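Local atomic coordinates of sarcoplasmic calcium-binding proteins II, V, VI, and VII (Branchiostoma lanceolatum, PDB entry 2SAS), a protein that binds calcium ions through EF-hand sites and seems more abundant in fast-contracting muscles, though that distribution establishes no functional relationship. Residues K11-F14 with D15-D19; D33-T36 with R37-E40; V144-V147 with I148-G151. All blocks are in the same frame, centred on the assembly; numbering follows the deposited sequence.

Contact 1: K11-F14 with D15-D19; sequences KFTF and DFFLD. With CA (calcium ion), chain B.
F12 stacks on F16 one turn along helix 4-18, the first helix of an EF-hand, the helix-loop-helix calcium motif. The tight side is aromatic, with F12, T13 and F17 buried. The F12 and F16 rings form an offset stack, centroids 4.8 Å apart and planes at 6°, while F12 turns its edge toward the face of F17 in an offset edge-to-face pair (planes at 81°). CG of F12 stands trans to the main-chain nitrogen (chi1 -176°), which swings the ring toward the next turn. T13 sets CB and CG2 against CD2 and CE2 of F17, and L168 of helix 158-170 packs on both. On the looser, polar side K11 and D15 are partly exposed, met by Q137 and L136 of the second subunit. NZ of K11 makes a salt bridge to OD1 of D15 at 2.7 Å, on the syn side, with a weak bond to OD2. Replacing K11 by an alanine would probably leave the D15 carboxylate without its charged mate. F14 O accepts from L18 N at 3.1 Å and D19 N at 2.8 Å in a pi-type turn. D19 OD2 takes a hydrogen bond from G24 N, and D19 OD1 binds the calcium ion at 2.2 Å.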
loop_
_atom_site.group_PDB
_atom_site.type_symbol
_atom_site.label_atom_id
_atom_site.label_comp_id
_atom_site.label_asym_id
_atom_site.label_seq_id
_atom_site.Cartn_x
_atom_site.Cartn_y
_atom_site.Cartn_z
ATOM N N LYS A 11 7.039 -0.203 9.226
ATOM C CA LYS A 11 6.927 0.902 8.258
ATOM C C LYS A 11 5.424 1.119 8.022
ATOM O O LYS A 11 4.910 2.243 8.107
ATOM C CB LYS A 11 7.721 0.659 7.009
ATOM C CG LYS A 11 7.883 1.865 6.057
ATOM C CD LYS A 11 8.268 3.143 6.826
ATOM C CE LYS A 11 8.814 4.160 5.847
ATOM N NZ LYS A 11 7.699 4.769 5.048
ATOM N N PHE A 12 4.714 0.009 7.769
ATOM C CA PHE A 12 3.281 0.009 7.550
ATOM C C PHE A 12 2.546 0.837 8.571
ATOM O O PHE A 12 1.751 1.704 8.154
ATOM C CB PHE A 12 2.671 -1.373 7.417
ATOM C CG PHE A 12 1.207 -1.419 7.097
ATOM C CD1 PHE A 12 0.253 -1.407 8.098
ATOM C CD2 PHE A 12 0.808 -1.487 5.751
ATOM C CE1 PHE A 12 -1.113 -1.494 7.782
ATOM C CE2 PHE A 12 -0.554 -1.583 5.431
ATOM C CZ PHE A 12 -1.505 -1.588 6.444
ATOM N N THR A 13 2.715 0.609 9.838
ATOM C CA THR A 13 2.027 1.431 10.879
ATOM C C THR A 13 2.501 2.862 10.898
ATOM O O THR A 13 1.737 3.822 11.256
ATOM C CB THR A 13 2.205 0.712 12.269
ATOM O OG1 THR A 13 3.607 0.853 12.637
ATOM C CG2 THR A 13 1.846 -0.780 12.206
ATOM N N PHE A 14 3.765 3.116 10.562
ATOM C CA PHE A 14 4.273 4.518 10.608
ATOM C C PHE A 14 3.397 5.274 9.613
ATOM O O PHE A 14 2.692 6.223 9.936
ATOM C CB PHE A 14 5.771 4.553 10.291
ATOM C CG PHE A 14 6.522 5.838 10.355
ATOM C CD1 PHE A 14 7.026 6.340 11.559
ATOM C CD2 PHE A 14 6.746 6.581 9.210
ATOM C CE1 PHE A 14 7.698 7.561 11.627
ATOM C CE2 PHE A 14 7.420 7.793 9.214
ATOM C CZ PHE A 14 7.886 8.255 10.444
ATOM N N ASP A 15 3.437 4.740 8.393
ATOM C CA ASP A 15 2.806 5.284 7.218
ATOM C C ASP A 15 1.303 5.417 7.142
ATOM O O ASP A 15 0.843 6.399 6.549
ATOM C CB ASP A 15 3.247 4.472 5.975
ATOM C CG ASP A 15 4.638 4.740 5.488
ATOM O OD1 ASP A 15 5.356 5.520 6.112
ATOM O OD2 ASP A 15 5.016 4.172 4.432
ATOM N N PHE A 16 0.578 4.425 7.598
ATOM C CA PHE A 16 -0.878 4.355 7.526
ATOM C C PHE A 16 -1.545 4.719 8.813
ATOM O O PHE A 16 -2.670 5.232 8.834
ATOM C CB PHE A 16 -1.298 2.909 7.126
ATOM C CG PHE A 16 -1.027 2.687 5.671
ATOM C CD1 PHE A 16 0.281 2.596 5.217
ATOM C CD2 PHE A 16 -2.099 2.634 4.792
ATOM C CE1 PHE A 16 0.534 2.446 3.827
ATOM C CE2 PHE A 16 -1.876 2.471 3.422
ATOM C CZ PHE A 16 -0.572 2.424 2.958
ATOM N N PHE A 17 -0.919 4.471 9.923
ATOM C CA PHE A 17 -1.600 4.750 11.203
ATOM C C PHE A 17 -1.083 6.032 11.842
ATOM O O PHE A 17 -1.759 6.444 12.797
ATOM C CB PHE A 17 -1.443 3.591 12.140
ATOM C CG PHE A 17 -1.814 2.224 11.754
ATOM C CD1 PHE A 17 -2.620 1.962 10.614
ATOM C CD2 PHE A 17 -1.475 1.167 12.616
ATOM C CE1 PHE A 17 -3.013 0.661 10.326
ATOM C CE2 PHE A 17 -1.875 -0.140 12.319
ATOM C CZ PHE A 17 -2.661 -0.384 11.180
ATOM N N LEU A 18 0.026 6.610 11.393
ATOM C CA LEU A 18 0.480 7.810 12.136
ATOM C C LEU A 18 0.844 9.014 11.279
ATOM O O LEU A 18 0.415 10.104 11.696
ATOM C CB LEU A 18 1.625 7.433 13.093
ATOM C CG LEU A 18 1.304 6.663 14.351
ATOM C CD1 LEU A 18 2.532 5.839 14.727
ATOM C CD2 LEU A 18 0.935 7.588 15.516
ATOM N N ASP A 19 1.590 8.784 10.234
ATOM C CA ASP A 19 2.061 9.843 9.329
ATOM C C ASP A 19 0.954 10.174 8.340
ATOM O O ASP A 19 1.020 9.875 7.136
ATOM C CB ASP A 19 3.418 9.482 8.712
ATOM C CG ASP A 19 3.987 10.604 7.858
ATOM O OD1 ASP A 19 3.752 11.790 8.206
ATOM O OD2 ASP A 19 4.654 10.372 6.828
HETATM CA CA CA B . 3.963 13.698 9.273
#

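Contact 2: D33-T36 with R37-E40; sequences DMMT and RYKE
M35 and Y38, three residues apart on helix 28-42, meet through sulfur and ring: SD of M35 lies 5.5 Å from the centroid of the Y38 ring, 55° off the ring normal, an oblique Met-aromatic contact whose closest carbon is CD2. The thioether chain turns sharply at chi2 (-58°) and again at the sulfur, a fold that also carries the methyl CE to within 4.2 Å of CG of K39. The sulfur thus lies beside the tyrosine ring and the methyl beside the lysine's aliphatic chain, both loosely. Around this pair the first shell is largely main chain. The amide of K39 bonds M35 O at 2.9 Å, and the first methylenes of the lysine lie against the same oxygen, CG at 3.2 Å. Y38 N binds M34 O at 2.8 Å, and R37 N binds D33 O at 3.1 Å. The CD methylene of R37 lies back beside D33 O. T36, on an exposed side, gives its OG1 a hydrogen bond partner in E32 O, a turn earlier.

Outside this shell, helix 48-69 packs on the sulfur-bearing chain and the ring, and probably helps to place them: M54 touches both M35 and Y38, L58 adds to the packing on M35, and the Y51 ring stands steeply against that of Y38. M34 faces another way, onto R106 and F109 of helix 103-114, and D33 reaches N21 of the calcium loop. The arrangement belongs to the exiting helix of the first EF-hand, following calcium ligand D30.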
loop_
_atom_site.group_PDB
_atom_site.type_symbol
_atom_site.label_atom_id
_atom_site.label_comp_id
_atom_site.label_asym_id
_atom_site.label_seq_id
_atom_site.Cartn_x
_atom_site.Cartn_y
_atom_site.Cartn_z
ATOM N N ASP A 33 -4.415 16.171 11.817
ATOM C CA ASP A 33 -4.966 15.571 10.596
ATOM C C ASP A 33 -5.917 14.417 10.925
ATOM O O ASP A 33 -6.812 14.008 10.162
ATOM C CB ASP A 33 -3.865 15.041 9.680
ATOM C CG ASP A 33 -3.181 16.006 8.769
ATOM O OD1 ASP A 33 -3.167 17.207 9.127
ATOM O OD2 ASP A 33 -2.597 15.601 7.731
ATOM N N MET A 34 -5.714 13.824 12.083
ATOM C CA MET A 34 -6.610 12.720 12.500
ATOM C C MET A 34 -7.965 13.357 12.853
ATOM O O MET A 34 -9.050 12.840 12.506
ATOM C CB MET A 34 -5.912 12.011 13.606
ATOM C CG MET A 34 -4.766 11.204 13.024
ATOM S SD MET A 34 -4.052 10.340 14.469
ATOM C CE MET A 34 -2.360 10.142 13.892
ATOM N N MET A 35 -7.875 14.475 13.541
ATOM C CA MET A 35 -8.957 15.309 14.030
ATOM C C MET A 35 -9.728 15.883 12.865
ATOM O O MET A 35 -10.964 15.830 12.832
ATOM C CB MET A 35 -8.462 16.429 14.946
ATOM C CG MET A 35 -8.311 15.945 16.351
ATOM S SD MET A 35 -9.896 15.294 16.973
ATOM C CE MET A 35 -10.852 16.843 16.839
ATOM N N THR A 36 -8.987 16.418 11.914
ATOM C CA THR A 36 -9.604 16.898 10.678
ATOM C C THR A 36 -10.380 15.746 10.045
ATOM O O THR A 36 -11.470 15.980 9.561
ATOM C CB THR A 36 -8.594 17.450 9.612
ATOM O OG1 THR A 36 -7.940 18.543 10.267
ATOM C CG2 THR A 36 -9.301 17.852 8.295
ATOM N N ARG A 37 -9.825 14.579 9.987
ATOM C CA ARG A 37 -10.465 13.375 9.362
ATOM C C ARG A 37 -11.805 13.135 10.097
ATOM O O ARG A 37 -12.850 13.060 9.438
ATOM C CB ARG A 37 -9.624 12.154 9.526
ATOM C CG ARG A 37 -9.095 11.342 8.384
ATOM C CD ARG A 37 -7.649 10.999 8.693
ATOM N NE ARG A 37 -7.119 9.868 8.041
ATOM C CZ ARG A 37 -6.857 9.612 6.760
ATOM N NH1 ARG A 37 -7.186 10.452 5.778
ATOM N NH2 ARG A 37 -6.266 8.447 6.421
ATOM N N TYR A 38 -11.665 13.077 11.415
ATOM C CA TYR A 38 -12.743 12.842 12.365
ATOM C C TYR A 38 -13.939 13.764 12.207
ATOM O O TYR A 38 -15.091 13.297 12.203
ATOM C CB TYR A 38 -12.246 12.880 13.796
ATOM C CG TYR A 38 -13.044 12.186 14.874
ATOM C CD1 TYR A 38 -13.323 10.814 14.847
ATOM C CD2 TYR A 38 -13.519 12.898 15.967
ATOM C CE1 TYR A 38 -14.013 10.190 15.875
ATOM C CE2 TYR A 38 -14.186 12.297 17.009
ATOM C CZ TYR A 38 -14.449 10.933 16.960
ATOM O OH TYR A 38 -15.172 10.328 17.977
ATOM N N LYS A 39 -13.654 15.055 12.212
ATOM C CA LYS A 39 -14.706 16.084 12.066
ATOM C C LYS A 39 -15.231 15.986 10.614
ATOM O O LYS A 39 -16.445 16.055 10.437
ATOM C CB LYS A 39 -14.201 17.473 12.327
ATOM C CG LYS A 39 -13.398 17.699 13.621
ATOM C CD LYS A 39 -12.431 18.885 13.369
ATOM C CE LYS A 39 -12.728 19.995 14.348
ATOM N NZ LYS A 39 -12.882 21.287 13.563
ATOM N N GLU A 40 -14.365 15.803 9.671
ATOM C CA GLU A 40 -14.587 15.665 8.225
ATOM C C GLU A 40 -15.756 14.715 7.980
ATOM O O GLU A 40 -16.741 15.074 7.263
ATOM C CB GLU A 40 -13.337 15.178 7.541
ATOM C CG GLU A 40 -12.713 15.303 6.164
ATOM C CD GLU A 40 -11.704 14.221 5.828
ATOM O OE1 GLU A 40 -10.536 14.187 6.187
ATOM O OE2 GLU A 40 -12.158 13.259 5.162
#

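Contact 3: V144-V147 with I148-G151; sequences VYNV and ITDG
The ring of Y145 is overlapped on one face by the methyl of T149, with T149 CG2 only 3.3 Å from CE2 and 3.5 Å from CZ. CG of the tyrosine lies opposite its own amide nitrogen across the CA-CB bond (chi1 -170°), and this swings the ring alongside the next turn of helix 141-149. T149 also grips the Y145 carbonyl with amide and hydroxyl: Y145 O accepts from T149 N at 2.9 Å and from T149 OG1 at 3.1 Å, the donors arriving on opposite faces of the carbonyl plane. With chi1 at 66°, OG1 sits between its own nitrogen and carbonyl carbon and can turn back to that oxygen, while CG2 is left for the ring. The helix then ends in a Schellman motif. G151 N bonds N146 O at 3.0 Å, D150 N makes a weaker bond to V147 O, and D150 is the C-prime residue with positive phi. I148 tucks CG1 against V144 O. Y145 OH bonds V122 O, within the third calcium loop. L124 and F127 of helix 124-130 pack on Y145, F127 also meets V144 and I148, and I148 reaches on to R160 and L164 of helix 158-170.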
loop_
_atom_site.group_PDB
_atom_site.type_symbol
_atom_site.label_atom_id
_atom_site.label_comp_id
_atom_site.label_asym_id
_atom_site.label_seq_id
_atom_site.Cartn_x
_atom_site.Cartn_y
_atom_site.Cartn_z
ATOM N N VAL A 144 -9.878 -13.098 3.531
ATOM C CA VAL A 144 -9.047 -12.399 4.537
ATOM C C VAL A 144 -9.911 -12.299 5.783
ATOM O O VAL A 144 -9.458 -12.453 6.915
ATOM C CB VAL A 144 -8.549 -11.027 4.029
ATOM C CG1 VAL A 144 -8.002 -10.188 5.163
ATOM C CG2 VAL A 144 -7.560 -11.166 2.887
ATOM N N TYR A 145 -11.192 -12.034 5.569
ATOM C CA TYR A 145 -12.100 -11.933 6.755
ATOM C C TYR A 145 -12.226 -13.255 7.475
ATOM O O TYR A 145 -12.450 -13.301 8.692
ATOM C CB TYR A 145 -13.467 -11.470 6.262
ATOM C CG TYR A 145 -14.393 -11.103 7.373
ATOM C CD1 TYR A 145 -14.164 -9.835 7.927
ATOM C CD2 TYR A 145 -15.421 -11.896 7.880
ATOM C CE1 TYR A 145 -14.949 -9.363 8.956
ATOM C CE2 TYR A 145 -16.238 -11.402 8.931
ATOM C CZ TYR A 145 -15.983 -10.163 9.442
ATOM O OH TYR A 145 -16.687 -9.612 10.468
ATOM N N ASN A 146 -12.105 -14.379 6.777
ATOM C CA ASN A 146 -12.205 -15.698 7.423
ATOM C C ASN A 146 -10.974 -16.027 8.236
ATOM O O ASN A 146 -11.062 -16.797 9.214
ATOM C CB ASN A 146 -12.682 -16.756 6.405
ATOM C CG ASN A 146 -14.225 -16.740 6.383
ATOM O OD1 ASN A 146 -14.907 -17.454 7.131
ATOM N ND2 ASN A 146 -14.814 -15.893 5.560
ATOM N N VAL A 147 -9.805 -15.468 7.903
ATOM C CA VAL A 147 -8.621 -15.705 8.755
ATOM C C VAL A 147 -8.882 -14.944 10.057
ATOM O O VAL A 147 -8.690 -15.398 11.188
ATOM C CB VAL A 147 -7.335 -15.264 8.057
ATOM C CG1 VAL A 147 -6.160 -15.213 9.052
ATOM C CG2 VAL A 147 -6.992 -16.088 6.843
ATOM N N ILE A 148 -9.413 -13.706 9.904
ATOM C CA ILE A 148 -9.707 -12.920 11.110
ATOM C C ILE A 148 -10.773 -13.526 12.028
ATOM O O ILE A 148 -10.674 -13.512 13.279
ATOM C CB ILE A 148 -10.128 -11.466 10.732
ATOM C CG1 ILE A 148 -9.175 -10.878 9.643
ATOM C CG2 ILE A 148 -10.186 -10.616 12.019
ATOM C CD1 ILE A 148 -9.497 -9.382 9.310
ATOM N N THR A 149 -11.872 -13.982 11.454
ATOM C CA THR A 149 -12.969 -14.544 12.261
ATOM C C THR A 149 -12.756 -16.017 12.487
ATOM O O THR A 149 -13.558 -16.669 13.170
ATOM C CB THR A 149 -14.370 -14.276 11.586
ATOM O OG1 THR A 149 -14.309 -15.062 10.350
ATOM C CG2 THR A 149 -14.637 -12.782 11.412
ATOM N N ASP A 150 -11.643 -16.490 11.946
ATOM C CA ASP A 150 -11.254 -17.906 12.097
ATOM C C ASP A 150 -12.372 -18.881 11.752
ATOM O O ASP A 150 -12.660 -19.818 12.530
ATOM C CB ASP A 150 -10.677 -18.146 13.505
ATOM C CG ASP A 150 -10.088 -19.552 13.496
ATOM O OD1 ASP A 150 -9.650 -19.938 12.406
ATOM O OD2 ASP A 150 -10.141 -20.283 14.495
ATOM N N GLY A 151 -12.930 -18.698 10.591
ATOM C CA GLY A 151 -14.037 -19.535 10.082
ATOM C C GLY A 151 -15.339 -19.302 10.788
ATOM O O GLY A 151 -16.234 -20.193 10.774
#

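Contacts 1 and 2 sit on the two helices of the first EF-hand, entering and leaving one calcium loop, with centres about 16 Å apart. They touch where the methyl CE of M34 packs on L18 O at 3.5 Å. Contact 1 supplies the ligand D19 itself; the D33 side chain of contact 2 stays about 7 Å from the same calcium ion. Contact 3 lies in the fourth EF-hand range, centred about 24 Å from contact 1 and 30 Å from contact 2, touching neither. Its Y145 side chain is about 8 Å from a calcium ion and about 7 Å from the side chain of E126, a ligand of the third site. Helix 158-170 packs against both contacts 1 and 3.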